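Local coordinates for hypothetical protein (Psychrobacter arcticus, PDB 2I9W) that is of unknown function but binds two zinc ions through cysteine clusters that accompany a cystatin-like (NTF2-like) domain, one of them in a SEC-C motif, at residues T75-Q80 / Y152-T157; A115-K120 / S136-I141. One frame throughout, in Å; residues are numbered along the deposited sequence.

Contact 1 (T75-Q80 / Y152-T157); sequences TTLPAQ and YFLDPT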
ATOM      1  N   THR A  75      -3.473  -2.435  -6.331  1.00 19.33           N
ATOM      2  CA  THR A  75      -2.132  -1.956  -6.043  1.00 19.03           C
ATOM      3  C   THR A  75      -1.237  -3.076  -5.482  1.00 17.91           C
ATOM      4  O   THR A  75      -0.126  -2.776  -5.019  1.00 19.59           O
ATOM      5  CB  THR A  75      -2.113  -0.737  -5.071  1.00 17.11           C
ATOM      6  OG1 THR A  75      -2.775  -1.056  -3.843  1.00 19.76           O
ATOM      7  CG2 THR A  75      -2.796   0.503  -5.733  1.00 19.03           C
ATOM      8  N   THR A  76      -1.721  -4.323  -5.478  1.00 17.73           N
ATOM      9  CA  THR A  76      -0.888  -5.482  -5.165  1.00 17.78           C
ATOM     10  C   THR A  76      -0.240  -6.001  -6.441  1.00 17.50           C
ATOM     11  O   THR A  76      -0.844  -5.910  -7.523  1.00 20.38           O
ATOM     12  CB  THR A  76      -1.730  -6.571  -4.508  1.00 17.86           C
ATOM     13  OG1 THR A  76      -2.342  -6.027  -3.355  1.00 21.58           O
ATOM     14  CG2 THR A  76      -0.877  -7.783  -4.053  1.00 17.90           C
ATOM     15  N   LEU A  77       0.978  -6.509  -6.313  1.00 18.93           N
ATOM     16  CA  LEU A  77       1.697  -7.142  -7.429  1.00 19.72           C
ATOM     17  C   LEU A  77       0.723  -7.909  -8.292  1.00 20.00           C
ATOM     18  O   LEU A  77      -0.007  -8.750  -7.762  1.00 19.02           O
ATOM     19  CB  LEU A  77       2.775  -8.110  -6.907  1.00 23.93           C
ATOM     20  CG  LEU A  77       3.688  -8.616  -8.041  1.00 26.16           C
ATOM     21  CD1 LEU A  77       4.643  -7.504  -8.484  1.00 29.10           C
ATOM     22  CD2 LEU A  77       4.465  -9.844  -7.605  1.00 27.56           C
ATOM     23  N   PRO A  78       0.650  -7.592  -9.611  1.00 20.38           N
ATOM     24  CA  PRO A  78      -0.385  -8.225 -10.464  1.00 20.50           C
ATOM     25  C   PRO A  78      -0.455  -9.788 -10.382  1.00 19.01           C
ATOM     26  O   PRO A  78      -1.539 -10.344 -10.338  1.00 19.41           O
ATOM     27  CB  PRO A  78      -0.038  -7.710 -11.868  1.00 21.51           C
ATOM     28  CG  PRO A  78       0.645  -6.376 -11.620  1.00 20.77           C
ATOM     29  CD  PRO A  78       1.442  -6.609 -10.377  1.00 21.74           C
ATOM     30  N   ALA A  79       0.698 -10.451 -10.312  1.00 18.51           N
ATOM     31  CA  ALA A  79       0.781 -11.914 -10.195  1.00 20.01           C
ATOM     32  C   ALA A  79       0.153 -12.487  -8.938  1.00 20.66           C
ATOM     33  O   ALA A  79      -0.084 -13.692  -8.887  1.00 20.60           O
ATOM     34  CB  ALA A  79       2.249 -12.373 -10.286  1.00 19.85           C
ATOM     35  N   GLN A  80      -0.075 -11.646  -7.925  1.00 19.40           N
ATOM     36  CA  GLN A  80      -0.670 -12.077  -6.652  1.00 20.74           C
ATOM     37  C   GLN A  80      -2.150 -11.760  -6.547  1.00 21.03           C
ATOM     38  O   GLN A  80      -2.811 -12.205  -5.617  1.00 23.69           O
ATOM     39  CB  GLN A  80       0.044 -11.395  -5.477  1.00 20.97           C
ATOM     40  CG  GLN A  80       1.466 -11.828  -5.272  1.00 22.16           C
ATOM     41  CD  GLN A  80       2.127 -11.158  -4.088  1.00 22.61           C
ATOM     42  OE1 GLN A  80       2.055  -9.943  -3.935  1.00 21.71           O
ATOM     43  NE2 GLN A  80       2.767 -11.949  -3.231  1.00 23.57           N
ATOM     44  N   TYR A 152       4.070  -1.327  -6.827  1.00 20.43           N
ATOM     45  CA  TYR A 152       3.152  -2.372  -6.397  1.00 19.58           C
ATOM     46  C   TYR A 152       3.597  -2.984  -5.090  1.00 21.45           C
ATOM     47  O   TYR A 152       4.802  -3.128  -4.838  1.00 21.23           O
ATOM     48  CB  TYR A 152       3.040  -3.477  -7.458  1.00 19.65           C
ATOM     49  CG  TYR A 152       2.386  -3.048  -8.723  1.00 20.50           C
ATOM     50  CD1 TYR A 152       3.129  -2.522  -9.755  1.00 20.32           C
ATOM     51  CD2 TYR A 152       1.030  -3.160  -8.886  1.00 21.49           C
ATOM     52  CE1 TYR A 152       2.550  -2.094 -10.907  1.00 21.50           C
ATOM     53  CE2 TYR A 152       0.440  -2.755 -10.050  1.00 23.91           C
ATOM     54  CZ  TYR A 152       1.214  -2.220 -11.060  1.00 24.38           C
ATOM     55  OH  TYR A 152       0.653  -1.802 -12.206  1.00 25.97           O
ATOM     56  N   PHE A 153       2.620  -3.332  -4.263  1.00 22.61           N
ATOM     57  CA  PHE A 153       2.893  -3.947  -2.965  1.00 20.10           C
ATOM     58  C   PHE A 153       3.178  -5.427  -3.125  1.00 20.71           C
ATOM     59  O   PHE A 153       2.409  -6.134  -3.787  1.00 19.80           O
ATOM     60  CB  PHE A 153       1.681  -3.739  -2.041  1.00 20.28           C
ATOM     61  CG  PHE A 153       1.751  -4.500  -0.763  1.00 20.28           C
ATOM     62  CD1 PHE A 153       2.685  -4.206   0.186  1.00 20.37           C
ATOM     63  CD2 PHE A 153       0.827  -5.487  -0.489  1.00 22.75           C
ATOM     64  CE1 PHE A 153       2.697  -4.882   1.404  1.00 20.90           C
ATOM     65  CE2 PHE A 153       0.830  -6.164   0.711  1.00 20.27           C
ATOM     66  CZ  PHE A 153       1.783  -5.889   1.652  1.00 21.90           C
ATOM     67  N   LEU A 154       4.268  -5.894  -2.515  1.00 18.98           N
ATOM     68  CA  LEU A 154       4.616  -7.341  -2.473  1.00 21.08           C
ATOM     69  C   LEU A 154       3.953  -7.941  -1.232  1.00 22.88           C
ATOM     70  O   LEU A 154       4.345  -7.640  -0.102  1.00 21.43           O
ATOM     71  CB  LEU A 154       6.143  -7.531  -2.405  1.00 23.63           C
ATOM     72  CG  LEU A 154       6.959  -7.181  -3.636  1.00 25.85           C
ATOM     73  CD1 LEU A 154       8.429  -7.535  -3.372  1.00 28.21           C
ATOM     74  CD2 LEU A 154       6.454  -7.839  -4.903  1.00 32.84           C
ATOM     75  N   ASP A 155       2.896  -8.725  -1.433  1.00 24.27           N
ATOM     76  CA  ASP A 155       2.098  -9.242  -0.296  1.00 24.31           C
ATOM     77  C   ASP A 155       2.837 -10.466   0.264  1.00 23.72           C
ATOM     78  O   ASP A 155       3.020 -11.455  -0.452  1.00 23.86           O
ATOM     79  CB  ASP A 155       0.679  -9.576  -0.731  1.00 24.71           C
ATOM     80  CG  ASP A 155      -0.259  -9.795   0.425  1.00 30.81           C
ATOM     81  OD1 ASP A 155       0.106 -10.552   1.351  1.00 37.38           O
ATOM     82  OD2 ASP A 155      -1.374  -9.217   0.422  1.00 36.61           O
ATOM     83  N   PRO A 156       3.315 -10.376   1.528  1.00 23.52           N
ATOM     84  CA  PRO A 156       4.064 -11.501   2.083  1.00 27.89           C
ATOM     85  C   PRO A 156       3.165 -12.557   2.713  1.00 27.68           C
ATOM     86  O   PRO A 156       3.673 -13.574   3.185  1.00 30.57           O
ATOM     87  CB  PRO A 156       4.919 -10.835   3.173  1.00 28.31           C
ATOM     88  CG  PRO A 156       4.053  -9.806   3.685  1.00 23.32           C
ATOM     89  CD  PRO A 156       3.202  -9.291   2.522  1.00 26.54           C
ATOM     90  N   THR A 157       1.850 -12.339   2.722  1.00 26.69           N
ATOM     91  CA  THR A 157       0.920 -13.264   3.372  1.00 28.85           C
ATOM     92  C   THR A 157       0.291 -14.310   2.421  1.00 28.41           C
ATOM     93  O   THR A 157      -0.163 -15.354   2.875  1.00 33.98           O
ATOM     94  CB  THR A 157      -0.234 -12.497   4.080  1.00 30.05           C
ATOM     95  OG1 THR A 157      -1.108 -11.961   3.082  1.00 27.43           O
ATOM     96  CG2 THR A 157       0.282 -11.342   5.003  1.00 29.67           C
TER
HETATM   97  O   HOH W   1      -2.709  -6.665  -0.610  1.00 21.71           O
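The side-chain amide of Gln80 faces the backbone of Asp155 and bonds to it twice. Its OE1 accepts from Asp155 N at 2.9 Å, the donor lying in the plane of the amide carbonyl on a lone pair, while NE2 gives a more bent bond to Asp155 O at 2.8 Å, an angle of 141° at the hydrogen. An extended chain beyond CG (chi2 -179°) carries the amide this far, and the paired bonds fix which way round it sits. Asp155 turns its carboxylate elsewhere: OD1 accepts from Thr157 N, closing an Asx turn, and OD2 accepts from a water that also donates to Thr76 OG1. That hydroxyl is bonded to Ile72 O as well.

At the other end, Pro78 CD lies over one face of the Tyr152 ring, 4.0 Å from its centroid, a CH-pi contact displaced toward the rim. Leu77, with CG anti to the backbone N (chi1 -171°), brings both methyls to Leu154 CD2, the nearer being Leu77 CD2 at 3.9 Å. The backbones are joined by Phe153 N to Thr75 O and Leu77 N to Phe153 O, a single beta bridge at Thr76 and Phe153. Residues leaving helix 69-74 thus pair with outermost strand 149-153 at Phe153, a helix-to-sheet junction within the NTF2-like domain, with Leu77 and Leu154 packed beside the SEC-C zinc cysteines.

Contact 2 (A115-K120 / S136-I141); sequences AQVEFK and STFVKI
Gln116 and Thr137 face each other as a non-hydrogen-bonded pair of antiparallel strands, and their side chains supply the bond that the backbone lacks there. From Gln116 CB, which lies 3.5 Å from Ser136 O, the chain runs to CG, placed 3.4 Å from both Ser136 O and Thr137 OG1. CD follows at greater range from the same hydroxyl oxygen, and NE2 at the tip donates to Thr137 OG1 at 3.0 Å. The bond is nearly straight (167°) and its acceptor lies close to the amide plane of Gln116. Thr137 presents this oxygen because OG1 stands anti to its carbonyl carbon (chi1 -53°), which leaves CG2 beside Ala115 O. Replacing Gln116 by alanine removes the amide, and Thr137 OG1 is likely to be left without this donor, with the backbone around Ser136 O partly uncovered.

On the other face of the sheet, Val117 CG2 meets Phe138 CE1 at 3.6 Å, approaching the ring obliquely. The ring of Phe138 also has Ala115 O at its edge, in plane. Further along, Ser136 OG lies near the plane of the Phe119 ring, at its CE1 edge. The backbones are joined by two hydrogen-bonded pairs, Ala115 with Phe138 and Val117 with Ser136, one on either side of the Gln116-Thr137 pair, each with two N-H...O bonds.

The two segments belong to the hairpin of strands 114-125 and 128-142, the central pair of the four-stranded antiparallel sheet. Strand 97-107 flanks 114-125, bringing His106 against Val117 and Leu101 against Phe119, while strand 149-153 borders 128-142, its Phe153 packing on Ser136 and its Trp151 reaching Ala115 of strand 114-125.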
ATOM      1  N   ALA A 115      11.589  -0.825  -3.024  1.00 18.15           N
ATOM      2  CA  ALA A 115      11.589   0.163  -1.969  1.00 17.85           C
ATOM      3  C   ALA A 115      10.909  -0.492  -0.766  1.00 18.19           C
ATOM      4  O   ALA A 115      10.097  -1.409  -0.910  1.00 18.40           O
ATOM      5  CB  ALA A 115      10.846   1.422  -2.425  1.00 17.65           C
ATOM      6  N   GLN A 116      11.239   0.013   0.404  1.00 17.78           N
ATOM      7  CA  GLN A 116      10.572  -0.330   1.623  1.00 19.15           C
ATOM      8  C   GLN A 116      10.021   0.925   2.337  1.00 21.00           C
ATOM      9  O   GLN A 116      10.498   2.029   2.199  1.00 17.48           O
ATOM     10  CB  GLN A 116      11.493  -1.130   2.550  1.00 22.39           C
ATOM     11  CG  GLN A 116      11.453  -2.617   2.280  1.00 23.85           C
ATOM     12  CD  GLN A 116      12.429  -3.459   3.069  1.00 19.86           C
ATOM     13  OE1 GLN A 116      13.339  -2.963   3.736  1.00 22.19           O
ATOM     14  NE2 GLN A 116      12.273  -4.777   2.947  1.00 24.70           N
ATOM     15  N   VAL A 117       8.986   0.674   3.111  1.00 19.82           N
ATOM     16  CA  VAL A 117       8.318   1.645   3.981  1.00 20.23           C
ATOM     17  C   VAL A 117       8.050   0.903   5.291  1.00 20.21           C
ATOM     18  O   VAL A 117       7.381  -0.160   5.304  1.00 21.54           O
ATOM     19  CB  VAL A 117       6.958   2.097   3.411  1.00 19.82           C
ATOM     20  CG1 VAL A 117       6.290   3.146   4.325  1.00 21.27           C
ATOM     21  CG2 VAL A 117       7.121   2.599   1.962  1.00 17.61           C
ATOM     22  N   GLU A 118       8.544   1.475   6.390  1.00 20.50           N
ATOM     23  CA  GLU A 118       8.302   0.985   7.754  1.00 18.47           C
ATOM     24  C   GLU A 118       7.258   1.927   8.344  1.00 16.63           C
ATOM     25  O   GLU A 118       7.411   3.146   8.277  1.00 16.77           O
ATOM     26  CB  GLU A 118       9.589   1.048   8.587  1.00 18.17           C
ATOM     27  CG  GLU A 118       9.433   0.605  10.025  1.00 19.59           C
ATOM     28  CD  GLU A 118      10.659   0.782  10.889  1.00 21.93           C
ATOM     29  OE1 GLU A 118      11.752   1.119  10.378  1.00 20.79           O
ATOM     30  OE2 GLU A 118      10.518   0.598  12.125  1.00 26.19           O
ATOM     31  N   PHE A 119       6.219   1.371   8.937  1.00 20.76           N
ATOM     32  CA  PHE A 119       5.146   2.187   9.485  1.00 19.70           C
ATOM     33  C   PHE A 119       4.419   1.517  10.644  1.00 18.77           C
ATOM     34  O   PHE A 119       4.562   0.298  10.878  1.00 17.18           O
ATOM     35  CB  PHE A 119       4.161   2.529   8.363  1.00 21.26           C
ATOM     36  CG  PHE A 119       3.433   1.334   7.832  1.00 16.40           C
ATOM     37  CD1 PHE A 119       3.970   0.583   6.785  1.00 21.93           C
ATOM     38  CD2 PHE A 119       2.228   0.928   8.383  1.00 19.16           C
ATOM     39  CE1 PHE A 119       3.282  -0.522   6.312  1.00 25.63           C
ATOM     40  CE2 PHE A 119       1.529  -0.220   7.896  1.00 25.64           C
ATOM     41  CZ  PHE A 119       2.057  -0.914   6.844  1.00 26.84           C
ATOM     42  N   LYS A 120       3.678   2.317  11.400  1.00 19.34           N
ATOM     43  CA  LYS A 120       2.793   1.823  12.430  1.00 20.35           C
ATOM     44  C   LYS A 120       1.377   2.210  12.062  1.00 19.39           C
ATOM     45  O   LYS A 120       1.080   3.398  11.848  1.00 19.51           O
ATOM     46  CB  LYS A 120       3.156   2.422  13.796  1.00 20.15           C
ATOM     47  CG  LYS A 120       4.499   1.953  14.294  1.00 23.22           C
ATOM     48  CD  LYS A 120       4.894   2.512  15.644  1.00 24.57           C
ATOM     49  CE  LYS A 120       6.271   1.971  15.992  1.00 28.59           C
ATOM     50  NZ  LYS A 120       6.684   2.215  17.395  1.00 31.24           N
ATOM     51  N   SER A 136       7.033  -3.031   4.957  1.00 24.37           N
ATOM     52  CA  SER A 136       6.452  -3.463   3.688  1.00 26.84           C
ATOM     53  C   SER A 136       7.404  -3.186   2.519  1.00 21.06           C
ATOM     54  O   SER A 136       8.128  -2.131   2.479  1.00 22.52           O
ATOM     55  CB  SER A 136       5.139  -2.747   3.479  1.00 29.99           C
ATOM     56  OG  SER A 136       4.166  -3.311   4.354  1.00 29.31           O
ATOM     57  N   THR A 137       7.372  -4.109   1.547  1.00 20.22           N
ATOM     58  CA  THR A 137       8.185  -4.036   0.383  1.00 19.89           C
ATOM     59  C   THR A 137       7.339  -3.862  -0.861  1.00 18.56           C
ATOM     60  O   THR A 137       6.233  -4.446  -0.989  1.00 21.10           O
ATOM     61  CB  THR A 137       9.091  -5.275   0.194  1.00 19.44           C
ATOM     62  OG1 THR A 137       9.837  -5.490   1.404  1.00 21.61           O
ATOM     63  CG2 THR A 137      10.055  -5.026  -0.986  1.00 19.47           C
ATOM     64  N   PHE A 138       7.876  -3.036  -1.735  1.00 17.44           N
ATOM     65  CA  PHE A 138       7.215  -2.632  -2.967  1.00 18.82           C
ATOM     66  C   PHE A 138       8.158  -2.827  -4.146  1.00 20.27           C
ATOM     67  O   PHE A 138       9.379  -2.723  -4.019  1.00 21.68           O
ATOM     68  CB  PHE A 138       6.776  -1.178  -2.878  1.00 18.22           C
ATOM     69  CG  PHE A 138       5.879  -0.883  -1.695  1.00 20.37           C
ATOM     70  CD1 PHE A 138       6.427  -0.684  -0.437  1.00 23.85           C
ATOM     71  CD2 PHE A 138       4.513  -0.866  -1.852  1.00 26.92           C
ATOM     72  CE1 PHE A 138       5.641  -0.433   0.640  1.00 28.34           C
ATOM     73  CE2 PHE A 138       3.717  -0.590  -0.757  1.00 27.21           C
ATOM     74  CZ  PHE A 138       4.316  -0.411   0.486  1.00 24.97           C
ATOM     75  N   VAL A 139       7.566  -3.085  -5.318  1.00 19.49           N
ATOM     76  CA  VAL A 139       8.332  -3.255  -6.556  1.00 21.66           C
ATOM     77  C   VAL A 139       7.775  -2.297  -7.594  1.00 19.16           C
ATOM     78  O   VAL A 139       6.561  -2.098  -7.676  1.00 18.70           O
ATOM     79  CB  VAL A 139       8.348  -4.721  -7.078  1.00 20.13           C
ATOM     80  CG1 VAL A 139       6.963  -5.195  -7.513  1.00 23.97           C
ATOM     81  CG2 VAL A 139       9.386  -4.878  -8.207  1.00 19.88           C
ATOM     82  N   LYS A 140       8.689  -1.713  -8.363  1.00 21.78           N
ATOM     83  CA  LYS A 140       8.384  -0.857  -9.495  1.00 21.49           C
ATOM     84  C   LYS A 140       8.358  -1.711 -10.766  1.00 22.13           C
ATOM     85  O   LYS A 140       9.362  -2.378 -11.111  1.00 20.28           O
ATOM     86  CB  LYS A 140       9.418   0.281  -9.600  1.00 28.23           C
ATOM     87  CG  LYS A 140       8.841   1.606 -10.094  1.00 30.85           C
ATOM     88  CD  LYS A 140       9.877   2.747 -10.175  1.00 31.77           C
ATOM     89  CE  LYS A 140       9.186   4.132 -10.066  1.00 35.84           C
ATOM     90  N   ILE A 141       7.228  -1.629 -11.467  1.00 19.57           N
ATOM     91  CA  ILE A 141       6.973  -2.327 -12.721  1.00 18.77           C
ATOM     92  C   ILE A 141       6.565  -1.359 -13.831  1.00 23.20           C
ATOM     93  O   ILE A 141       5.675  -0.533 -13.643  1.00 21.53           O
ATOM     94  CB  ILE A 141       5.856  -3.360 -12.583  1.00 17.50           C
ATOM     95  CG1 ILE A 141       6.190  -4.411 -11.505  1.00 15.90           C
ATOM     96  CG2 ILE A 141       5.600  -4.014 -13.950  1.00 19.96           C
ATOM     97  CD1 ILE A 141       4.924  -5.271 -11.153  1.00 21.69           C
TER

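Contact 2 is nested along the chain within the loop closed by contact 1, and the two meet where strand 149-153 of contact 1 lies beside strand 128-142 of contact 2, their centres about 11 Å apart. Probable hydrogen bonds join them: Tyr152 N to Val139 O at 2.7 Å and Leu154 N to Thr137 O at 2.9 Å. Side chains continue the join, with Leu77 CD1 packed 3.4 Å from Val139 CG1. Both contacts approach the second zinc site, formed by Cys168, Cys170, Cys179 and Cys180. The Leu154 side chain of contact 1 is about 6 Å from a zinc ion. The Thr137 side chain of contact 2 is about 9 Å from a zinc ion.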